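Long-range contact in UTP-glucose-1-phosphate uridylyltransferase 2 (Trypanosoma brucei, PDB 3GUE), which probably catalyses the reversible formation of UDP-glucose and diphosphate from UTP and alpha-D-glucose 1-phosphate: residues T44-I52 / V277-D288. Sequence-based numbering, arbitrary orientation.
Sequences TGYIPEKSI and VLRESAQCPKED. With UPG (uridine-5'-diphosphate-glucose), chain C.
Ile-47, Tyr-46 and Arg-279 bury the most surface here. Ile-47 is held at both ends of its backbone: its N donates to Gln-283 O (2.8 Å, nearly straight at 169°), and its O accepts from Arg-279 NH1 (3.1 Å), which lies almost in line with the carbonyl. Between these bonds, Ile-47 CB packs on Arg-279 CD at 3.7 Å, while its CD1 reaches the Gln-283 amide. A bend at chi3 (56°) turns the otherwise extended Arg-279 so that NH2 also meets the syn lone pair of Glu-49 OE1 at 2.7 Å, a salt bridge whose carboxylate and guanidinium planes stand 43° apart; Glu-49 OE2 is held by His-298 NE2 in a hydrogen bond and by Lys-297 in a salt bridge. Ile-52 CD1 covers the guanidinium centre from one face, 3.8 Å above it. Pro-285 CA sits 3.8 Å from the Tyr-46 ring centroid, practically on its normal, a CH-pi contact. Asp-288 OD2 accepts from Glu-49 N at 2.8 Å, approached from above the carboxylate plane. The strand running through the contact also carries Glu-280, whose N donates to Gln-283 OE1 and whose carboxylate oxygens accept hydrogen bonds from O2' and O3' of the glucose. The loop between helix 26-40 and strand 53-54 thus lies against strand 275-280, which pairs with strand 257-262, and the turns leading to helix 289-292.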
loop_
_atom_site.group_PDB
_atom_site.type_symbol
_atom_site.label_atom_id
_atom_site.label_comp_id
_atom_site.label_asym_id
_atom_site.label_seq_id
_atom_site.Cartn_x
_atom_site.Cartn_y
_atom_site.Cartn_z
ATOM N N THR A 44 13.310 18.178 2.498
ATOM C CA THR A 44 12.065 18.007 1.723
ATOM C C THR A 44 11.637 16.550 1.611
ATOM O O THR A 44 10.459 16.237 1.364
ATOM C CB THR A 44 12.186 18.617 0.318
ATOM O OG1 THR A 44 13.165 17.885 -0.415
ATOM C CG2 THR A 44 12.582 20.097 0.377
ATOM N N GLY A 45 12.602 15.667 1.811
ATOM C CA GLY A 45 12.427 14.242 1.553
ATOM C C GLY A 45 12.487 13.868 0.076
ATOM O O GLY A 45 12.225 12.709 -0.285
ATOM N N TYR A 46 12.833 14.833 -0.786
ATOM C CA TYR A 46 12.736 14.602 -2.228
ATOM C C TYR A 46 13.907 13.826 -2.809
ATOM O O TYR A 46 15.058 13.974 -2.372
ATOM C CB TYR A 46 12.590 15.895 -3.028
ATOM C CG TYR A 46 11.266 16.623 -2.897
ATOM C CD1 TYR A 46 10.070 15.942 -2.695
ATOM C CD2 TYR A 46 11.216 18.002 -3.025
ATOM C CE1 TYR A 46 8.872 16.630 -2.581
ATOM C CE2 TYR A 46 10.044 18.687 -2.923
ATOM C CZ TYR A 46 8.870 18.003 -2.697
ATOM O OH TYR A 46 7.706 18.734 -2.584
ATOM N N ILE A 47 13.598 13.073 -3.861
ATOM C CA ILE A 47 14.577 12.351 -4.670
ATOM C C ILE A 47 14.513 12.906 -6.105
ATOM O O ILE A 47 13.736 12.407 -6.921
ATOM C CB ILE A 47 14.297 10.826 -4.640
ATOM C CG1 ILE A 47 14.457 10.290 -3.208
ATOM C CG2 ILE A 47 15.181 10.051 -5.658
ATOM C CD1 ILE A 47 13.854 8.909 -2.984
ATOM N N PRO A 48 15.296 13.963 -6.398
ATOM C CA PRO A 48 15.212 14.617 -7.708
ATOM C C PRO A 48 15.741 13.714 -8.812
ATOM O O PRO A 48 16.708 12.976 -8.584
ATOM C CB PRO A 48 16.105 15.848 -7.549
ATOM C CG PRO A 48 16.311 15.996 -6.090
ATOM C CD PRO A 48 16.305 14.615 -5.551
ATOM N N GLU A 49 15.094 13.769 -9.981
ATOM C CA GLU A 49 15.438 12.916 -11.131
ATOM C C GLU A 49 16.930 12.869 -11.370
ATOM O O GLU A 49 17.471 11.831 -11.750
ATOM C CB GLU A 49 14.711 13.375 -12.408
ATOM C CG GLU A 49 14.810 12.394 -13.604
ATOM C CD GLU A 49 14.047 11.103 -13.360
ATOM O OE1 GLU A 49 13.155 11.103 -12.487
ATOM O OE2 GLU A 49 14.338 10.094 -14.041
ATOM N N LYS A 50 17.593 13.990 -11.122
ATOM C CA LYS A 50 19.009 14.121 -11.423
ATOM C C LYS A 50 19.938 13.410 -10.412
ATOM O O LYS A 50 21.175 13.322 -10.632
ATOM C CB LYS A 50 19.360 15.590 -11.628
ATOM C CG LYS A 50 18.902 16.103 -12.995
ATOM C CD LYS A 50 19.541 17.436 -13.367
ATOM C CE LYS A 50 18.898 18.032 -14.615
ATOM N NZ LYS A 50 19.404 19.437 -14.927
ATOM N N SER A 51 19.319 12.849 -9.363
ATOM C CA SER A 51 20.025 12.143 -8.280
ATOM C C SER A 51 20.039 10.632 -8.486
ATOM O O SER A 51 20.699 9.887 -7.741
ATOM C CB SER A 51 19.404 12.487 -6.907
ATOM O OG SER A 51 18.145 11.848 -6.724
ATOM N N ILE A 52 19.303 10.183 -9.496
ATOM C CA ILE A 52 19.129 8.765 -9.725
ATOM C C ILE A 52 19.245 8.400 -11.195
ATOM O O ILE A 52 19.170 9.261 -12.090
ATOM C CB ILE A 52 17.767 8.266 -9.186
ATOM C CG1 ILE A 52 16.632 9.155 -9.712
ATOM C CG2 ILE A 52 17.810 8.193 -7.654
ATOM C CD1 ILE A 52 15.287 8.507 -9.709
ATOM N N VAL A 277 17.428 2.391 -4.898
ATOM C CA VAL A 277 16.621 3.385 -4.202
ATOM C C VAL A 277 15.151 3.202 -4.580
ATOM O O VAL A 277 14.820 2.808 -5.703
ATOM C CB VAL A 277 17.080 4.894 -4.413
ATOM C CG1 VAL A 277 18.598 5.032 -4.655
ATOM C CG2 VAL A 277 16.292 5.584 -5.518
ATOM N N LEU A 278 14.276 3.481 -3.630
ATOM C CA LEU A 278 12.846 3.461 -3.879
ATOM C C LEU A 278 12.405 4.917 -3.905
ATOM O O LEU A 278 12.684 5.683 -2.968
ATOM C CB LEU A 278 12.135 2.649 -2.793
ATOM C CG LEU A 278 10.606 2.561 -2.753
ATOM C CD1 LEU A 278 10.069 1.797 -3.946
ATOM C CD2 LEU A 278 10.185 1.852 -1.421
ATOM N N ARG A 279 11.829 5.356 -5.014
ATOM C CA ARG A 279 11.243 6.699 -5.021
ATOM C C ARG A 279 9.713 6.619 -4.985
ATOM O O ARG A 279 9.085 6.215 -5.975
ATOM C CB ARG A 279 11.706 7.522 -6.196
ATOM C CG ARG A 279 11.195 8.960 -6.118
ATOM C CD ARG A 279 11.738 9.849 -7.166
ATOM N NE ARG A 279 11.507 9.385 -8.535
ATOM C CZ ARG A 279 11.845 10.087 -9.605
ATOM N NH1 ARG A 279 12.397 11.282 -9.446
ATOM N NH2 ARG A 279 11.632 9.606 -10.827
ATOM N N GLU A 280 9.143 6.981 -3.829
ATOM C CA GLU A 280 7.682 7.031 -3.623
ATOM C C GLU A 280 7.074 8.284 -4.242
ATOM O O GLU A 280 7.785 9.242 -4.529
ATOM C CB GLU A 280 7.349 7.003 -2.143
ATOM C CG GLU A 280 7.718 5.710 -1.403
ATOM C CD GLU A 280 6.870 4.523 -1.813
ATOM O OE1 GLU A 280 5.686 4.423 -1.429
ATOM O OE2 GLU A 280 7.404 3.671 -2.505
ATOM N N SER A 281 5.756 8.280 -4.425
ATOM C CA SER A 281 5.025 9.483 -4.852
ATOM C C SER A 281 5.367 10.730 -4.019
ATOM O O SER A 281 5.608 11.813 -4.572
ATOM C CB SER A 281 3.522 9.221 -4.774
ATOM O OG SER A 281 3.092 8.409 -5.840
ATOM N N ALA A 282 5.375 10.565 -2.700
ATOM C CA ALA A 282 5.660 11.644 -1.759
ATOM C C ALA A 282 7.114 12.152 -1.795
ATOM O O ALA A 282 7.429 13.191 -1.204
ATOM C CB ALA A 282 5.307 11.205 -0.365
ATOM N N GLN A 283 7.984 11.430 -2.493
ATOM C CA GLN A 283 9.409 11.787 -2.595
ATOM C C GLN A 283 9.706 12.435 -3.938
ATOM O O GLN A 283 10.842 12.799 -4.231
ATOM C CB GLN A 283 10.287 10.548 -2.394
ATOM C CG GLN A 283 10.357 10.057 -0.959
ATOM C CD GLN A 283 11.018 8.696 -0.844
ATOM O OE1 GLN A 283 10.695 7.774 -1.609
ATOM N NE2 GLN A 283 11.937 8.544 0.131
ATOM N N CYS A 284 8.677 12.577 -4.765
ATOM C CA CYS A 284 8.872 13.106 -6.098
ATOM C C CYS A 284 8.498 14.580 -6.151
ATOM O O CYS A 284 7.335 14.935 -5.938
ATOM C CB CYS A 284 8.130 12.275 -7.168
ATOM S SG CYS A 284 8.363 12.905 -8.851
ATOM N N PRO A 285 9.495 15.447 -6.421
ATOM C CA PRO A 285 9.272 16.885 -6.523
ATOM C C PRO A 285 8.353 17.201 -7.679
ATOM O O PRO A 285 8.413 16.542 -8.719
ATOM C CB PRO A 285 10.668 17.443 -6.816
ATOM C CG PRO A 285 11.594 16.378 -6.437
ATOM C CD PRO A 285 10.907 15.105 -6.673
ATOM N N LYS A 286 7.513 18.214 -7.488
ATOM C CA LYS A 286 6.539 18.638 -8.493
ATOM C C LYS A 286 7.114 18.694 -9.936
ATOM O O LYS A 286 6.533 18.119 -10.855
ATOM C CB LYS A 286 5.918 19.974 -8.047
ATOM C CG LYS A 286 4.897 20.577 -8.984
ATOM C CD LYS A 286 4.619 22.026 -8.607
ATOM C CE LYS A 286 4.549 22.909 -9.842
ATOM N NZ LYS A 286 3.643 24.076 -9.669
ATOM N N GLU A 287 8.267 19.345 -10.113
ATOM C CA GLU A 287 8.934 19.490 -11.440
ATOM C C GLU A 287 9.276 18.152 -12.134
ATOM O O GLU A 287 9.511 18.113 -13.351
ATOM C CB GLU A 287 10.212 20.348 -11.338
ATOM C CG GLU A 287 10.229 21.397 -10.189
ATOM C CD GLU A 287 10.573 20.761 -8.849
ATOM O OE1 GLU A 287 9.763 20.892 -7.899
ATOM O OE2 GLU A 287 11.633 20.090 -8.768
ATOM N N ASP A 288 9.286 17.068 -11.356
ATOM C CA ASP A 288 9.686 15.744 -11.837
ATOM C C ASP A 288 8.543 14.760 -12.082
ATOM O O ASP A 288 8.795 13.587 -12.343
ATOM C CB ASP A 288 10.682 15.104 -10.858
ATOM C CG ASP A 288 12.030 15.800 -10.847
ATOM O OD1 ASP A 288 12.270 16.727 -11.659
ATOM O OD2 ASP A 288 12.846 15.411 -10.005
HETATM N N1 UPG C . -0.329 1.409 5.851
HETATM C C2 UPG C . -0.024 1.049 7.180
HETATM N N3 UPG C . 0.524 2.027 7.991
HETATM C C4 UPG C . 0.783 3.307 7.560
HETATM C C5 UPG C . 0.502 3.667 6.236
HETATM C C6 UPG C . -0.049 2.727 5.371
HETATM O O2 UPG C . -0.241 -0.066 7.677
HETATM O O4 UPG C . 1.261 4.102 8.380
HETATM C C1C UPG C . -0.920 0.387 4.928
HETATM C C2C UPG C . -2.147 0.731 4.078
HETATM O O2C UPG C . -3.353 0.595 4.843
HETATM C C3C UPG C . -2.048 -0.365 3.020
HETATM C C4C UPG C . -0.549 -0.455 2.782
HETATM O O4C UPG C . 0.102 0.094 3.960
HETATM O O3C UPG C . -2.482 -1.600 3.588
HETATM C C5C UPG C . -0.106 0.407 1.555
HETATM O O5C UPG C . -0.244 1.788 1.751
HETATM P PA UPG C . -0.784 2.746 0.569
HETATM O O1A UPG C . -1.994 2.054 0.040
HETATM O O2A UPG C . -0.882 4.145 1.001
HETATM O O3A UPG C . 0.403 2.582 -0.559
HETATM P PB UPG C . 1.747 3.486 -0.717
HETATM O O1B UPG C . 2.436 3.514 0.584
HETATM O O2B UPG C . 1.453 4.769 -1.430
HETATM O O3B UPG C . 2.512 2.587 -1.805
HETATM C "C1'" UPG C . 2.954 1.233 -1.424
HETATM C "C2'" UPG C . 4.466 1.150 -1.576
HETATM C "C3'" UPG C . 4.804 1.500 -3.020
HETATM C "C4'" UPG C . 4.123 0.484 -3.951
HETATM C "C5'" UPG C . 2.592 0.478 -3.712
HETATM C "C6'" UPG C . 1.957 -0.716 -4.377
HETATM O "O2'" UPG C . 5.132 2.072 -0.693
HETATM O "O3'" UPG C . 6.212 1.533 -3.173
HETATM O "O4'" UPG C . 4.398 0.787 -5.310
HETATM O "O5'" UPG C . 2.246 0.340 -2.307
HETATM O "O6'" UPG C . 0.546 -0.505 -4.473
HETATM O O HOH W 1 8.952 13.762 0.810
HETATM O O HOH W 2 13.076 10.983 1.323
#